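Putative sugar binding protein (Geobacillus stearothermophilus, PDB 6GQ0) binds beta-D-galactose and is probably a carbohydrate-binding protein of the bacterial solute-binding protein 2 family. Local coordinates at residues Lys153-Ile158 with Gly184-Ala189. Numbering follows the deposited sequence.
Sequences KATVAI and GIRIVA
Over one face of the Arg186 guanidinium sits Thr155 CG2, 4.0 Å above the plane and displaced from the centre of the group, while Thr155 OG1 lies 3.5 Å from Arg186 NH1, close but without a hydrogen bond. The charge is answered instead by a salt bridge from NH2 to Asp213. The two side chains run side by side in the same direction; in Thr155, CG2 stands anti to the backbone N and OG1 beside it (chi1 -59°), which directs the methyl also at Val188 CG1, 3.6 Å away. A serine in place of Thr155 would probably leave Val188 CG1 without this neighbour and bare part of the guanidinium face.

The backbones are paired in parallel, strand 154-160 with strand 185-192, the two ends of a right-handed beta-alpha-beta crossover through helix 166-179. Arg186 bonds through both its N and its O, to the residues before and after Thr155: its N donates to Ala154 O, and its O accepts from Val156 N at 2.9 Å, an almost straight bond (175°) in the carbonyl plane. Val188 N then reaches Val156 O at 2.8 Å, and Ile158 N closes the series on Ala189 O.

On the other face the contacts between the two segments are apolar. Val156 CG2 meets Ile185 CG2 at 4.0 Å, and Ile158 CD1 touches Ile187 CD1 at 4.0 Å; Leu146 and Phe175 pack against this layer. In this periplasmic binding protein fold, Ile158 lies about 8 Å, side chain to side chain, from galactose-binding Arg171. Strand 185-192 edges the sheet within this chain, so the chemistry implies an edge pairing held by backbone bonds, apolar toward the helices and, opposite, finished by a charged pair.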
loop_
_atom_site.group_PDB
_atom_site.type_symbol
_atom_site.label_atom_id
_atom_site.label_comp_id
_atom_site.label_asym_id
_atom_site.label_seq_id
_atom_site.Cartn_x
_atom_site.Cartn_y
_atom_site.Cartn_z
ATOM N N LYS A 153 11.173 -14.048 -19.335
ATOM C CA LYS A 153 11.618 -13.174 -20.419
ATOM C C LYS A 153 10.768 -11.915 -20.403
ATOM O O LYS A 153 9.554 -11.988 -20.612
ATOM C CB LYS A 153 11.506 -13.895 -21.764
ATOM C CG LYS A 153 11.366 -12.977 -22.955
ATOM C CD LYS A 153 11.445 -13.737 -24.271
ATOM C CE LYS A 153 11.474 -12.756 -25.450
ATOM N NZ LYS A 153 12.867 -12.498 -25.916
ATOM N N ALA A 154 11.388 -10.767 -20.125
ATOM C CA ALA A 154 10.612 -9.540 -20.001
ATOM C C ALA A 154 11.542 -8.340 -20.003
ATOM O O ALA A 154 12.672 -8.414 -19.521
ATOM C CB ALA A 154 9.756 -9.526 -18.726
ATOM N N THR A 155 11.037 -7.236 -20.549
ATOM C CA THR A 155 11.688 -5.927 -20.543
ATOM C C THR A 155 10.740 -5.027 -19.760
ATOM O O THR A 155 9.704 -4.599 -20.287
ATOM C CB THR A 155 11.929 -5.419 -21.975
ATOM O OG1 THR A 155 12.745 -6.361 -22.681
ATOM C CG2 THR A 155 12.615 -4.066 -21.980
ATOM N N VAL A 156 11.090 -4.755 -18.499
ATOM C CA VAL A 156 10.156 -4.252 -17.502
ATOM C C VAL A 156 10.333 -2.759 -17.287
ATOM O O VAL A 156 11.456 -2.262 -17.138
ATOM C CB VAL A 156 10.350 -5.006 -16.164
ATOM C CG1 VAL A 156 9.447 -4.417 -15.086
ATOM C CG2 VAL A 156 10.102 -6.493 -16.363
ATOM N N ALA A 157 9.216 -2.054 -17.190
ATOM C CA ALA A 157 9.183 -0.722 -16.609
ATOM C C ALA A 157 8.384 -0.765 -15.313
ATOM O O ALA A 157 7.352 -1.442 -15.226
ATOM C CB ALA A 157 8.563 0.296 -17.570
ATOM N N ILE A 158 8.864 -0.038 -14.310
ATOM C CA ILE A 158 8.235 0.011 -12.993
ATOM C C ILE A 158 7.598 1.379 -12.804
ATOM O O ILE A 158 8.262 2.407 -12.969
ATOM C CB ILE A 158 9.244 -0.267 -11.867
ATOM C CG1 ILE A 158 9.914 -1.636 -12.066
ATOM C CG2 ILE A 158 8.539 -0.151 -10.502
ATOM C CD1 ILE A 158 10.832 -2.073 -10.917
ATOM N N GLY A 184 16.659 -13.557 -18.145
ATOM C CA GLY A 184 15.879 -13.004 -19.237
ATOM C C GLY A 184 15.072 -11.767 -18.910
ATOM O O GLY A 184 14.341 -11.258 -19.769
ATOM N N ILE A 185 15.181 -11.247 -17.689
ATOM C CA ILE A 185 14.447 -10.058 -17.273
ATOM C C ILE A 185 15.424 -8.904 -17.095
ATOM O O ILE A 185 16.482 -9.064 -16.478
ATOM C CB ILE A 185 13.653 -10.326 -15.986
ATOM C CG1 ILE A 185 12.558 -11.357 -16.288
ATOM C CG2 ILE A 185 13.100 -9.016 -15.430
ATOM C CD1 ILE A 185 11.816 -11.870 -15.082
ATOM N N ARG A 186 15.082 -7.740 -17.649
ATOM C CA ARG A 186 15.806 -6.529 -17.294
ATOM C C ARG A 186 14.822 -5.383 -17.110
ATOM O O ARG A 186 13.799 -5.309 -17.799
ATOM C CB ARG A 186 16.893 -6.189 -18.333
ATOM C CG ARG A 186 16.430 -5.498 -19.581
ATOM C CD ARG A 186 17.615 -5.229 -20.518
ATOM N NE ARG A 186 17.231 -4.405 -21.668
ATOM C CZ ARG A 186 16.600 -4.873 -22.740
ATOM N NH1 ARG A 186 16.277 -6.161 -22.806
ATOM N NH2 ARG A 186 16.287 -4.055 -23.743
ATOM N N ILE A 187 15.127 -4.519 -16.143
ATOM C CA ILE A 187 14.310 -3.363 -15.776
ATOM C C ILE A 187 14.930 -2.141 -16.428
ATOM O O ILE A 187 16.077 -1.795 -16.124
ATOM C CB ILE A 187 14.250 -3.168 -14.247
ATOM C CG1 ILE A 187 13.640 -4.384 -13.545
ATOM C CG2 ILE A 187 13.496 -1.859 -13.908
ATOM C CD1 ILE A 187 13.848 -4.398 -12.012
ATOM N N VAL A 188 14.174 -1.456 -17.289
ATOM C CA VAL A 188 14.732 -0.370 -18.090
ATOM C C VAL A 188 14.286 1.009 -17.625
ATOM O O VAL A 188 14.895 2.010 -18.041
ATOM C CB VAL A 188 14.405 -0.550 -19.588
ATOM C CG1 VAL A 188 14.796 -1.949 -20.036
ATOM C CG2 VAL A 188 12.936 -0.296 -19.838
ATOM N N ALA A 189 13.255 1.103 -16.790
ATOM C CA ALA A 189 12.759 2.395 -16.333
ATOM C C ALA A 189 12.050 2.213 -14.998
ATOM O O ALA A 189 11.452 1.164 -14.737
ATOM C CB ALA A 189 11.802 3.031 -17.351
#